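Local structure of ferrichrome ABC transporter substrate-binding protein (Staphylococcus pseudintermedius, 5FLY) at residues 169-172 against 173-177; 221-224 against 225-229. The protein probably binds iron-loaded ferrichrome-type hydroxamate siderophores and delivers them to an ABC transporter for iron uptake, as a class III solute-binding protein. All blocks are in the same frame, centred on the assembly; numbering follows the deposited sequence.

Contact 1. Residues 169-172 against 173-177; sequences YAYG and KNWGR. With 7PG (2,5,8,11,14,17,20,23-octaoxapentacosan-25-ol), chain P.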
loop_
_atom_site.group_PDB
_atom_site.type_symbol
_atom_site.label_atom_id
_atom_site.label_comp_id
_atom_site.label_asym_id
_atom_site.label_seq_id
_atom_site.Cartn_x
_atom_site.Cartn_y
_atom_site.Cartn_z
ATOM N N TYR A 169 14.404 -0.082 5.359
ATOM C CA TYR A 169 13.708 0.890 4.519
ATOM C C TYR A 169 12.883 1.853 5.373
ATOM O O TYR A 169 12.457 1.489 6.453
ATOM C CB TYR A 169 12.823 0.157 3.508
ATOM C CG TYR A 169 13.661 -0.744 2.625
ATOM C CD1 TYR A 169 14.268 -0.243 1.481
ATOM C CD2 TYR A 169 13.887 -2.068 2.967
ATOM C CE1 TYR A 169 15.050 -1.041 0.683
ATOM C CE2 TYR A 169 14.684 -2.877 2.180
ATOM C CZ TYR A 169 15.258 -2.355 1.035
ATOM O OH TYR A 169 16.049 -3.153 0.232
ATOM N N ALA A 170 12.699 3.085 4.910
ATOM C CA ALA A 170 11.752 4.004 5.545
ATOM C C ALA A 170 10.848 4.598 4.480
ATOM O O ALA A 170 11.241 4.699 3.317
ATOM C CB ALA A 170 12.480 5.100 6.323
ATOM N N TYR A 171 9.640 4.992 4.870
ATOM C CA TYR A 171 8.606 5.348 3.883
ATOM C C TYR A 171 8.092 6.771 3.955
ATOM O O TYR A 171 8.088 7.399 5.019
ATOM C CB TYR A 171 7.448 4.356 4.016
ATOM C CG TYR A 171 7.960 2.978 3.734
ATOM C CD1 TYR A 171 8.302 2.614 2.440
ATOM C CD2 TYR A 171 8.199 2.072 4.761
ATOM C CE1 TYR A 171 8.829 1.372 2.166
ATOM C CE2 TYR A 171 8.728 0.826 4.493
ATOM C CZ TYR A 171 9.037 0.483 3.187
ATOM O OH TYR A 171 9.568 -0.744 2.878
ATOM N N GLY A 172 7.740 7.286 2.778
ATOM C CA GLY A 172 6.980 8.512 2.646
ATOM C C GLY A 172 5.517 8.313 3.009
ATOM O O GLY A 172 5.153 7.287 3.578
ATOM N N LYS A 173 4.659 9.276 2.668
ATOM C CA LYS A 173 3.278 9.226 3.140
ATOM C C LYS A 173 2.363 8.265 2.372
ATOM O O LYS A 173 1.238 8.026 2.804
ATOM C CB LYS A 173 2.671 10.633 3.121
ATOM C CG LYS A 173 3.397 11.602 4.051
ATOM C CD LYS A 173 2.636 12.924 4.215
ATOM C CE LYS A 173 3.318 13.845 5.231
ATOM N NZ LYS A 173 4.664 14.293 4.745
ATOM N N ASN A 174 2.822 7.695 1.263
ATOM C CA ASN A 174 1.945 6.843 0.454
ATOM C C ASN A 174 2.721 5.701 -0.204
ATOM O O ASN A 174 2.726 5.577 -1.434
ATOM C CB ASN A 174 1.229 7.712 -0.610
ATOM C CG ASN A 174 -0.098 7.118 -1.089
ATOM O OD1 ASN A 174 -1.171 7.546 -0.659
ATOM N ND2 ASN A 174 -0.032 6.177 -2.016
ATOM N N TRP A 175 3.360 4.857 0.609
ATOM C CA TRP A 175 4.064 3.689 0.082
ATOM C C TRP A 175 3.738 2.417 0.871
ATOM O O TRP A 175 4.577 1.530 1.032
ATOM C CB TRP A 175 5.571 3.948 0.064
ATOM C CG TRP A 175 6.218 3.309 -1.126
ATOM C CD1 TRP A 175 6.735 2.052 -1.203
ATOM C CD2 TRP A 175 6.361 3.884 -2.431
ATOM N NE1 TRP A 175 7.213 1.814 -2.476
ATOM C CE2 TRP A 175 6.997 2.923 -3.245
ATOM C CE3 TRP A 175 6.041 5.124 -2.980
ATOM C CZ2 TRP A 175 7.305 3.164 -4.581
ATOM C CZ3 TRP A 175 6.355 5.363 -4.302
ATOM C CH2 TRP A 175 6.969 4.381 -5.087
ATOM N N GLY A 176 2.501 2.314 1.343
ATOM C CA GLY A 176 2.101 1.167 2.127
ATOM C C GLY A 176 2.789 1.152 3.474
ATOM O O GLY A 176 3.225 2.186 3.964
ATOM N N ARG A 177 2.844 -0.034 4.073
ATOM C CA ARG A 177 3.415 -0.247 5.393
ATOM C C ARG A 177 2.770 0.652 6.446
ATOM O O ARG A 177 3.419 1.051 7.408
ATOM C CB ARG A 177 4.931 -0.030 5.358
ATOM C CG ARG A 177 5.672 -1.053 4.534
ATOM C CD ARG A 177 5.696 -0.703 3.058
ATOM N NE ARG A 177 6.534 -1.642 2.314
ATOM C CZ ARG A 177 6.502 -1.797 0.996
ATOM N NH1 ARG A 177 5.673 -1.084 0.247
ATOM N NH2 ARG A 177 7.304 -2.681 0.425
HETATM C C2 7PG P . 5.990 -6.057 -1.733
HETATM O O1 7PG P . 6.818 -6.750 -0.840
HETATM C C3 7PG P . 7.750 -5.931 -0.195
HETATM C C4 7PG P . 9.117 -6.072 -0.859
HETATM O O2 7PG P . 10.131 -5.564 -0.034
HETATM C C5 7PG P . 9.924 -4.255 0.410
HETATM C C6 7PG P . 11.233 -3.475 0.485
HETATM O O3 7PG P . 10.995 -2.133 0.154
HETATM C C7 7PG P . 11.025 -1.815 -1.210
HETATM C C8 7PG P . 10.434 -0.417 -1.411
HETATM O O4 7PG P . 10.300 -0.071 -2.767
HETATM C C9 7PG P . 9.496 -0.934 -3.510
HETATM C C10 7PG P . 8.813 -0.261 -4.703
HETATM O O5 7PG P . 7.587 -0.925 -4.885
HETATM C C11 7PG P . 6.631 -0.321 -5.715
HETATM C C12 7PG P . 5.243 -0.858 -5.352
HETATM O O6 7PG P . 4.411 0.186 -4.912
HETATM C C13 7PG P . 4.258 0.353 -3.529
HETATM C C14 7PG P . 3.452 -0.802 -2.945
HETATM O O7 7PG P . 2.532 -0.285 -2.028
HETATM C C15 7PG P . 1.352 -1.030 -1.882
#
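In the ligand pocket of this class III solute-binding protein, the loop that leaves strand 167-171 turns back so that Arg177 and Trp175 come to lie against Tyr171. Arg177 CD sits over one face of the Tyr171 ring, 3.7 Å from its centroid, a CH-pi contact in which the flat tyrosine receives the arginine's methylenes. A bend at chi2 (84°) lays the rest of the Arg177 chain across that ring, its guanidinium plane 27° from the ring plane. NH1 of Arg177 donates to Trp175 O at 2.9 Å. NE forms a salt bridge with Glu162 OE1, the same oxygen that is hydrogen-bonded to Tyr171 OH, so one carboxylate oxygen holds both buried side chains.

The Trp175 and Tyr171 rings meet rim to rim, their planes 8° apart, with Trp175 CB 3.9 Å from Tyr171 CD1. A polyether occupies the pocket in this crystal, where the siderophore probably binds. Its C13 lies over the broad indole face that tryptophan offers, its O3 is centred 3.8 Å above the Tyr169 ring, and its C5 is 3.1 Å from Arg177 NH2. Around this, Ile160 of strand 158-164 touches Tyr171 and Arg177, Trp203 of strand 203-205 meets Tyr169, Tyr171 and Trp175, and Ser179 of helix 179-185 bonds the backbone of Trp175 and Gly176.

Contact 2. Residues 221-224 against 225-229; sequences TAKA and KDAAQ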
loop_
_atom_site.group_PDB
_atom_site.type_symbol
_atom_site.label_atom_id
_atom_site.label_comp_id
_atom_site.label_asym_id
_atom_site.label_seq_id
_atom_site.Cartn_x
_atom_site.Cartn_y
_atom_site.Cartn_z
ATOM N N THR A 221 8.273 -0.605 13.414
ATOM C CA THR A 221 9.089 -1.488 12.584
ATOM C C THR A 221 8.238 -2.592 11.957
ATOM O O THR A 221 7.659 -3.428 12.649
ATOM C CB THR A 221 10.232 -2.114 13.388
ATOM O OG1 THR A 221 11.080 -1.066 13.859
ATOM C CG2 THR A 221 11.056 -3.097 12.527
ATOM N N ALA A 222 8.172 -2.569 10.634
ATOM C CA ALA A 222 7.510 -3.616 9.872
ATOM C C ALA A 222 8.507 -4.725 9.602
ATOM O O ALA A 222 9.572 -4.468 9.045
ATOM C CB ALA A 222 6.958 -3.072 8.582
ATOM N N LYS A 223 8.173 -5.936 10.026
ATOM C CA LYS A 223 9.059 -7.080 9.836
ATOM C C LYS A 223 8.265 -8.362 9.701
ATOM O O LYS A 223 7.081 -8.428 10.054
ATOM C CB LYS A 223 10.044 -7.208 10.996
ATOM C CG LYS A 223 9.379 -7.454 12.352
ATOM C CD LYS A 223 10.409 -7.630 13.470
ATOM C CE LYS A 223 11.137 -8.967 13.360
ATOM N NZ LYS A 223 10.266 -10.116 13.708
ATOM N N ALA A 224 8.921 -9.383 9.171
ATOM C CA ALA A 224 8.291 -10.692 9.086
ATOM C C ALA A 224 8.110 -11.288 10.468
ATOM O O ALA A 224 8.962 -11.171 11.335
ATOM C CB ALA A 224 9.109 -11.624 8.222
ATOM N N LYS A 225 6.983 -11.960 10.658
ATOM C CA LYS A 225 6.672 -12.572 11.939
ATOM C C LYS A 225 7.732 -13.600 12.334
ATOM O O LYS A 225 8.067 -13.725 13.511
ATOM C CB LYS A 225 5.288 -13.220 11.871
ATOM C CG LYS A 225 4.455 -13.080 13.129
ATOM C CD LYS A 225 2.992 -13.396 12.817
ATOM C CE LYS A 225 2.101 -13.326 14.047
ATOM N NZ LYS A 225 0.664 -13.482 13.664
ATOM N N ASP A 226 8.288 -14.306 11.350
ATOM C CA ASP A 226 9.243 -15.388 11.624
ATOM C C ASP A 226 10.708 -14.930 11.647
ATOM O O ASP A 226 11.616 -15.744 11.845
ATOM C CB ASP A 226 9.070 -16.520 10.599
ATOM C CG ASP A 226 9.498 -16.125 9.182
ATOM O OD1 ASP A 226 9.602 -14.914 8.889
ATOM O OD2 ASP A 226 9.723 -17.040 8.354
ATOM N N ALA A 227 10.938 -13.633 11.462
ATOM C CA ALA A 227 12.283 -13.077 11.542
ATOM C C ALA A 227 12.681 -12.814 12.994
ATOM O O ALA A 227 11.851 -12.412 13.813
ATOM C CB ALA A 227 12.361 -11.799 10.730
ATOM N N ALA A 228 13.959 -13.018 13.310
ATOM C CA ALA A 228 14.491 -12.644 14.618
ATOM C C ALA A 228 14.510 -11.132 14.734
ATOM O O ALA A 228 14.356 -10.432 13.734
ATOM C CB ALA A 228 15.889 -13.199 14.821
ATOM N N GLN A 229 14.679 -10.627 15.950
ATOM C CA GLN A 229 14.772 -9.178 16.146
ATOM C C GLN A 229 15.742 -8.538 15.154
ATOM O O GLN A 229 16.849 -9.041 14.977
ATOM C CB GLN A 229 15.232 -8.843 17.558
ATOM C CG GLN A 229 15.280 -7.353 17.830
ATOM C CD GLN A 229 15.708 -7.036 19.240
ATOM O OE1 GLN A 229 16.485 -7.780 19.844
ATOM N NE2 GLN A 229 15.190 -5.937 19.785
#
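Two successive bends near the end of the Lys223 side chain, chi3 -72° and chi4 -71°, curl its ammonium group back over the turn formed by the residues that follow, after the first torsion has started the chain off flanked by both backbone neighbours of CA. NZ of Lys223 then bonds two backbone carbonyls, Ala227 O at 2.8 Å and Ala224 O at 2.9 Å. The second is approached at a C=O...N angle of 158°, with the donor tilted moderately from the carbonyl plane; at Ala227 O the nitrogen stands well above that plane. A lysine suits this place because its long flexible chain can fold back to the turn and its ammonium group can serve several acceptors at once.

Ala224 O has a second donor. Ala227 N reaches it at 3.2 Å and closes the type I turn of residues 224-227. The two donors arrive from opposite faces of the carbonyl plane, so this one oxygen is gripped by the turn bond and by the lysine together. The small methyls at the two ends of the turn lie close, Ala224 CB 4.1 Å from Ala227 CB. Asp226 brings its OD1 to 3.4 Å from Ala224 CB; a small polar residue such as aspartate is common at this third position of a type I turn. Lys225 fits the other, exposed corner because a long charged side chain can run out into solvent there, while touching Asp253 of strand 249-253.

Behind the turn, backbone bonds tie Lys223 to Val252 and Ala222 to Phe161 and Asp163. What results is a type I beta turn, pinned by a lysine, where an inner strand of a mixed sheet gives way to a surface loop.

From the N terminus, the chain first builds the parallel sheet of strands 28-30 to 103-106, then crosses by the long helix 127-152 to strand 158-164 of the mixed sheet. Contact 1 ties the end of strand 167-171 to the pocket-lining loop leading to helix 179-185. After helix 192-198 and strand 203-205, contact 2 ties the end of strand 218-223 to the surface loop leading to helix 236-239. The two stand in series, neither nesting nor crossing. Their strands flank strand 158-164, one antiparallel and one parallel to it, so the loops leave opposite ends of the sheet. The centres are about 17 Å apart, the nearest atoms about 5 Å, without touching.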